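Local coordinates for RagA protein (Porphyromonas gingivalis, PDB 6SLN) that probably takes up substrates across the outer membrane as a TonB-dependent receptor, a beta-barrel closed by a plug domain, at residues T208-M213 and R352-S357; T174-D179 and Y328-Y333. All coordinates share one frame; numbering follows the deposited sequence.

Contact 1: T208-M213 and R352-S357. With C8E ((hydroxyethyloxy)tri(ethyloxy)octane), chain J.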
loop_
_atom_site.group_PDB
_atom_site.type_symbol
_atom_site.label_atom_id
_atom_site.label_comp_id
_atom_site.label_asym_id
_atom_site.label_seq_id
_atom_site.Cartn_x
_atom_site.Cartn_y
_atom_site.Cartn_z
ATOM N N THR A 208 17.989 -21.937 22.590
ATOM C CA THR A 208 18.902 -22.138 21.481
ATOM C C THR A 208 20.317 -22.443 21.988
ATOM O O THR A 208 20.619 -22.346 23.178
ATOM C CB THR A 208 18.891 -20.913 20.560
ATOM O OG1 THR A 208 19.462 -19.783 21.237
ATOM C CG2 THR A 208 17.459 -20.560 20.127
ATOM N N LYS A 209 21.195 -22.818 21.062
ATOM C CA LYS A 209 22.496 -23.356 21.433
ATOM C C LYS A 209 23.519 -22.253 21.676
ATOM O O LYS A 209 23.515 -21.208 21.019
ATOM C CB LYS A 209 23.020 -24.292 20.346
ATOM C CG LYS A 209 22.320 -25.634 20.287
ATOM C CD LYS A 209 22.522 -26.322 18.938
ATOM C CE LYS A 209 22.164 -27.811 19.018
ATOM N NZ LYS A 209 21.835 -28.424 17.692
ATOM N N LYS A 210 24.408 -22.507 22.634
ATOM C CA LYS A 210 25.578 -21.685 22.900
ATOM C C LYS A 210 26.826 -22.513 22.624
ATOM O O LYS A 210 26.795 -23.745 22.648
ATOM C CB LYS A 210 25.601 -21.176 24.352
ATOM C CG LYS A 210 24.233 -20.870 24.945
ATOM C CD LYS A 210 23.487 -19.782 24.171
ATOM C CE LYS A 210 22.237 -19.319 24.919
ATOM N NZ LYS A 210 21.167 -18.939 23.956
ATOM N N GLY A 211 27.941 -21.832 22.381
ATOM C CA GLY A 211 29.175 -22.537 22.076
ATOM C C GLY A 211 29.843 -23.121 23.312
ATOM O O GLY A 211 30.107 -22.413 24.290
ATOM N N LYS A 212 30.124 -24.420 23.263
ATOM C CA LYS A 212 30.998 -25.033 24.251
ATOM C C LYS A 212 32.373 -24.390 24.170
ATOM O O LYS A 212 32.964 -24.302 23.089
ATOM C CB LYS A 212 31.096 -26.536 23.996
ATOM C CG LYS A 212 32.179 -27.236 24.805
ATOM C CD LYS A 212 33.324 -27.717 23.920
ATOM C CE LYS A 212 34.059 -28.897 24.540
ATOM N NZ LYS A 212 35.288 -29.175 23.764
ATOM N N MET A 213 32.885 -23.942 25.314
ATOM C CA MET A 213 34.172 -23.264 25.328
ATOM C C MET A 213 35.310 -24.267 25.162
ATOM O O MET A 213 35.131 -25.476 25.326
ATOM C CB MET A 213 34.370 -22.509 26.636
ATOM C CG MET A 213 33.160 -21.750 27.099
ATOM S SD MET A 213 33.709 -20.216 27.832
ATOM C CE MET A 213 34.345 -19.410 26.400
ATOM N N ARG A 352 21.563 -17.033 12.272
ATOM C CA ARG A 352 21.550 -16.826 13.707
ATOM C C ARG A 352 22.967 -16.585 14.193
ATOM O O ARG A 352 23.889 -17.317 13.821
ATOM C CB ARG A 352 20.950 -18.024 14.448
ATOM C CG ARG A 352 21.493 -18.159 15.883
ATOM C CD ARG A 352 20.848 -19.292 16.653
ATOM N NE ARG A 352 19.395 -19.161 16.673
ATOM C CZ ARG A 352 18.742 -18.241 17.375
ATOM N NH1 ARG A 352 19.420 -17.378 18.131
ATOM N NH2 ARG A 352 17.412 -18.189 17.326
ATOM N N LEU A 353 23.134 -15.570 15.032
ATOM C CA LEU A 353 24.376 -15.354 15.765
ATOM C C LEU A 353 24.023 -15.282 17.244
ATOM O O LEU A 353 23.317 -14.363 17.673
ATOM C CB LEU A 353 25.097 -14.084 15.304
ATOM C CG LEU A 353 26.406 -13.871 16.058
ATOM C CD1 LEU A 353 27.291 -15.105 15.927
ATOM C CD2 LEU A 353 27.149 -12.627 15.592
ATOM N N ASN A 354 24.485 -16.266 18.008
ATOM C CA ASN A 354 24.342 -16.284 19.455
ATOM C C ASN A 354 25.685 -15.936 20.077
ATOM O O ASN A 354 26.723 -16.465 19.672
ATOM C CB ASN A 354 23.883 -17.657 19.945
ATOM C CG ASN A 354 22.377 -17.828 19.911
ATOM O OD1 ASN A 354 21.645 -17.006 19.357
ATOM N ND2 ASN A 354 21.909 -18.917 20.495
ATOM N N PHE A 355 25.659 -15.059 21.075
ATOM C CA PHE A 355 26.876 -14.487 21.631
ATOM C C PHE A 355 26.707 -14.318 23.132
ATOM O O PHE A 355 25.600 -14.073 23.619
ATOM C CB PHE A 355 27.165 -13.155 20.948
ATOM C CG PHE A 355 28.021 -12.235 21.732
ATOM C CD1 PHE A 355 29.357 -12.532 21.951
ATOM C CD2 PHE A 355 27.505 -11.042 22.216
ATOM C CE1 PHE A 355 30.163 -11.667 22.667
ATOM C CE2 PHE A 355 28.300 -10.171 22.932
ATOM C CZ PHE A 355 29.631 -10.483 23.159
ATOM N N GLU A 356 27.807 -14.474 23.864
ATOM C CA GLU A 356 27.805 -14.379 25.321
ATOM C C GLU A 356 29.238 -14.147 25.777
ATOM O O GLU A 356 30.162 -14.773 25.255
ATOM C CB GLU A 356 27.241 -15.651 25.966
ATOM C CG GLU A 356 26.933 -15.534 27.452
ATOM C CD GLU A 356 25.795 -16.457 27.902
ATOM O OE1 GLU A 356 24.954 -16.840 27.053
ATOM O OE2 GLU A 356 25.743 -16.794 29.111
ATOM N N SER A 357 29.422 -13.254 26.744
ATOM C CA SER A 357 30.779 -12.947 27.178
ATOM C C SER A 357 30.780 -12.425 28.600
ATOM O O SER A 357 29.898 -11.652 28.985
ATOM C CB SER A 357 31.448 -11.911 26.269
ATOM O OG SER A 357 32.736 -11.589 26.769
HETATM C C1 C8E J . 27.412 -16.039 10.360
HETATM C C2 C8E J . 26.131 -15.305 9.951
HETATM C C3 C8E J . 25.240 -14.846 11.126
HETATM C C4 C8E J . 23.947 -14.176 10.621
HETATM C C5 C8E J . 22.951 -13.789 11.717
HETATM C C6 C8E J . 21.956 -12.708 11.278
HETATM C C7 C8E J . 20.833 -12.528 12.303
HETATM C C8 C8E J . 19.785 -11.488 11.892
HETATM O O9 C8E J . 19.954 -10.288 12.630
HETATM C C10 C8E J . 19.214 -9.180 12.134
HETATM C C11 C8E J . 20.126 -7.977 11.861
HETATM O O12 C8E J . 20.148 -7.002 12.885
HETATM C C13 C8E J . 21.470 -6.667 13.293
HETATM C C14 C8E J . 21.501 -5.807 14.567
HETATM O O15 C8E J . 22.458 -6.274 15.502
HETATM C C16 C8E J . 22.110 -6.087 16.868
HETATM C C17 C8E J . 23.343 -5.681 17.681
HETATM O O18 C8E J . 23.032 -5.392 19.036
HETATM C C19 C8E J . 23.607 -6.272 19.986
HETATM C C20 C8E J . 24.185 -5.514 21.188
HETATM O O21 C8E J . 23.984 -6.226 22.403
#

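Contact 2: T174-D179 and Y328-Y333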
loop_
_atom_site.group_PDB
_atom_site.type_symbol
_atom_site.label_atom_id
_atom_site.label_comp_id
_atom_site.label_asym_id
_atom_site.label_seq_id
_atom_site.Cartn_x
_atom_site.Cartn_y
_atom_site.Cartn_z
ATOM N N THR A 174 10.159 -19.282 11.349
ATOM C CA THR A 174 11.236 -18.637 10.603
ATOM C C THR A 174 12.607 -18.904 11.210
ATOM O O THR A 174 13.597 -18.356 10.716
ATOM C CB THR A 174 11.019 -17.116 10.504
ATOM O OG1 THR A 174 11.230 -16.485 11.784
ATOM C CG2 THR A 174 9.608 -16.777 9.969
ATOM N N MET A 175 12.688 -19.727 12.252
ATOM C CA MET A 175 13.941 -20.044 12.922
ATOM C C MET A 175 14.407 -21.445 12.545
ATOM O O MET A 175 13.600 -22.347 12.302
ATOM C CB MET A 175 13.797 -19.960 14.446
ATOM C CG MET A 175 13.298 -18.625 15.021
ATOM S SD MET A 175 13.792 -18.535 16.755
ATOM C CE MET A 175 13.440 -16.827 17.142
ATOM N N ASN A 176 15.718 -21.623 12.516
ATOM C CA ASN A 176 16.317 -22.919 12.225
ATOM C C ASN A 176 16.296 -23.773 13.492
ATOM O O ASN A 176 17.035 -23.491 14.445
ATOM C CB ASN A 176 17.739 -22.714 11.683
ATOM C CG ASN A 176 18.442 -24.011 11.300
ATOM O OD1 ASN A 176 17.908 -25.117 11.450
ATOM N ND2 ASN A 176 19.671 -23.872 10.811
ATOM N N PRO A 177 15.484 -24.837 13.532
ATOM C CA PRO A 177 15.337 -25.609 14.777
ATOM C C PRO A 177 16.567 -26.394 15.155
ATOM O O PRO A 177 16.628 -26.907 16.280
ATOM C CB PRO A 177 14.166 -26.548 14.476
ATOM C CG PRO A 177 13.667 -26.156 13.096
ATOM C CD PRO A 177 14.793 -25.487 12.410
ATOM N N ASN A 178 17.542 -26.524 14.255
ATOM C CA ASN A 178 18.809 -27.134 14.630
ATOM C C ASN A 178 19.594 -26.274 15.596
ATOM O O ASN A 178 20.531 -26.776 16.228
ATOM C CB ASN A 178 19.654 -27.384 13.399
ATOM C CG ASN A 178 19.585 -28.794 12.960
ATOM O OD1 ASN A 178 19.277 -29.066 11.813
ATOM N ND2 ASN A 178 19.857 -29.719 13.872
ATOM N N ASP A 179 19.261 -24.983 15.683
ATOM C CA ASP A 179 19.844 -24.088 16.669
ATOM C C ASP A 179 19.250 -24.270 18.058
ATOM O O ASP A 179 19.742 -23.645 19.002
ATOM C CB ASP A 179 19.663 -22.640 16.221
ATOM C CG ASP A 179 20.234 -22.395 14.850
ATOM O OD1 ASP A 179 21.163 -23.131 14.477
ATOM O OD2 ASP A 179 19.758 -21.477 14.150
ATOM N N TYR A 328 27.697 -18.821 18.843
ATOM C CA TYR A 328 27.099 -19.872 18.022
ATOM C C TYR A 328 26.509 -19.201 16.786
ATOM O O TYR A 328 25.562 -18.408 16.895
ATOM C CB TYR A 328 26.042 -20.658 18.803
ATOM C CG TYR A 328 25.213 -21.624 17.962
ATOM C CD1 TYR A 328 25.573 -22.957 17.838
ATOM C CD2 TYR A 328 24.064 -21.189 17.300
ATOM C CE1 TYR A 328 24.813 -23.826 17.074
ATOM C CE2 TYR A 328 23.306 -22.038 16.538
ATOM C CZ TYR A 328 23.677 -23.358 16.421
ATOM O OH TYR A 328 22.904 -24.206 15.646
ATOM N N ALA A 329 27.067 -19.503 15.616
ATOM C CA ALA A 329 26.572 -18.972 14.356
ATOM C C ALA A 329 25.886 -20.072 13.564
ATOM O O ALA A 329 26.140 -21.263 13.762
ATOM C CB ALA A 329 27.703 -18.352 13.518
ATOM N N SER A 330 25.013 -19.650 12.651
ATOM C CA SER A 330 24.267 -20.575 11.817
ATOM C C SER A 330 23.739 -19.841 10.591
ATOM O O SER A 330 23.261 -18.703 10.696
ATOM C CB SER A 330 23.103 -21.188 12.597
ATOM O OG SER A 330 22.850 -22.489 12.116
ATOM N N ILE A 331 23.834 -20.493 9.429
ATOM C CA ILE A 331 23.050 -20.116 8.257
ATOM C C ILE A 331 22.453 -21.388 7.673
ATOM O O ILE A 331 23.089 -22.448 7.695
ATOM C CB ILE A 331 23.867 -19.345 7.195
ATOM C CG1 ILE A 331 25.038 -20.172 6.680
ATOM C CG2 ILE A 331 24.379 -18.036 7.758
ATOM C CD1 ILE A 331 26.000 -19.370 5.831
ATOM N N GLY A 332 21.223 -21.287 7.170
ATOM C CA GLY A 332 20.517 -22.463 6.698
ATOM C C GLY A 332 19.469 -22.141 5.655
ATOM O O GLY A 332 19.083 -20.989 5.440
ATOM N N TYR A 333 19.008 -23.201 5.004
ATOM C CA TYR A 333 18.001 -23.118 3.964
ATOM C C TYR A 333 16.973 -24.206 4.224
ATOM O O TYR A 333 17.294 -25.264 4.776
ATOM C CB TYR A 333 18.651 -23.266 2.573
ATOM C CG TYR A 333 17.726 -23.631 1.435
ATOM C CD1 TYR A 333 16.998 -22.653 0.763
ATOM C CD2 TYR A 333 17.605 -24.956 1.011
ATOM C CE1 TYR A 333 16.152 -22.983 -0.297
ATOM C CE2 TYR A 333 16.768 -25.300 -0.045
ATOM C CZ TYR A 333 16.041 -24.307 -0.704
ATOM O OH TYR A 333 15.204 -24.638 -1.764
#

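Contact 1: T208-M213 and R352-S357
At the seam between the plug and the inner wall of the barrel, Asn-354 reaches inward and is gripped by Thr-208 and the backbone of Lys-209. Both N-H groups of its amide nitrogen are used as donors. One goes to the hydroxyl of Thr-208, Asn-354 ND2 to Thr-208 OG1 2.7 Å, and lies in the amide plane; the other goes to the carbonyl of the next residue, Asn-354 ND2 to Lys-209 O 2.8 Å, arriving tilted 34° from the plane of that carbonyl. The amide oxygen is taken as well: Arg-352, two residues back on the same strand, donates from NH1 to Asn-354 OD1 at 2.6 Å, in the guanidinium plane. With three bonds on one amide, its rotation is well defined. The bend at chi3 of Arg-352 (-55°) folds the guanidinium back alongside Asn-354, and Thr-208 CG2 sits over one face of it, 3.7 Å from Arg-352 NH2 and offset toward the rim.

In the fold, strand 203-208 closes its run in the small mixed sheet of the plug, and the chain meets barrel strand 345-360 around Lys-210 before leading on to strand 218-230. Lys-210 bends at chi2 and chi4, bringing NZ within 3.5 Å of Asn-354 ND2 without a bond between them, and it makes a weak hydrogen bond to Thr-208 OG1 at 3.3 Å. Its stronger partners are Asn-368 and, in a salt bridge, Asp-163, which also bonds the Thr-208 hydroxyl. Farther along, Glu-356 OE1 comes to 4.3 Å from Lys-210 CE, while its other oxygen pairs with Lys-364. On the outer face of the strand, the detergent's octyl chain runs past the backbone, C5 lying 3.6 Å from Arg-352 N.

Contact 2: T174-D179 and Y328-Y333
Hydrogen bonding centres on one carboxylate oxygen: Asp-179 OD1 lies against Ser-330 and Tyr-328, which sit two apart on the barrel strand and turn toward the same side. The serine bond, Ser-330 OG to Asp-179 OD1 at 3.0 Å, is regular and uses the syn lone pair, on the side of the other oxygen. The phenol is modelled as a donor to the same oxygen, Tyr-328 OH to Asp-179 OD1, but so close that the bond is doubtful in detail at this resolution. With chi1 at 171° the tyrosine side chain extends away from its own backbone N, carrying the ring up to the carboxylate. Asp-179 meets that ring at its edge, near its plane, with the carboxylate and ring planes 79° apart. The other carboxylate oxygen, Asp-179 OD2, forms a weak, long ion pair with Arg-352 NE.

Packing without bonds comes next. Asn-176 sends ND2 to 3.7 Å from Ser-330 OG and to 4.4 Å from Gly-332 CA, where the glycine offers only backbone; the amide nitrogen finds its hydrogen-bond partner in Asp-315 on the neighbouring strand.

Local bonds shape the plug side. Asn-176 OD1 accepts from Asn-178 N at 3.2 Å, the donor lying above the carbonyl plane, and Asp-179 N bonds back to Asn-176 O at 3.0 Å. The chain is thus curled tightly enough to present Asn-176 and Asp-179 to the same wall. This is an Asx turn running into a short 3-10 segment that leads to plug strand 180-186, seated on the inner face of the barrel in the plug-in-barrel fold of TonB-dependent receptors.

How the contacts relate
The centres of contacts 1 and 2 lie about 12 Å apart on the same stretch of barrel wall, since strands 325-337 and 345-360 follow each other in the chain and pair antiparallel. Asn-354 N to Tyr-328 O, 2.6 Å, is one rung of that pairing. The plug sides are stitched too: Lys-209 NZ of contact 1 reaches Asn-178 O of contact 2 at 2.6 Å, a probable hydrogen bond, and Thr-208 CB packs 3.3 Å from Asp-179 O. The two contacts therefore adjoin on both the plug side and the wall side. Neither includes a residue of the phospholipid pocket, which is formed by others such as Phe-501 and Tyr-525; detergent molecules touch the wall strands of both.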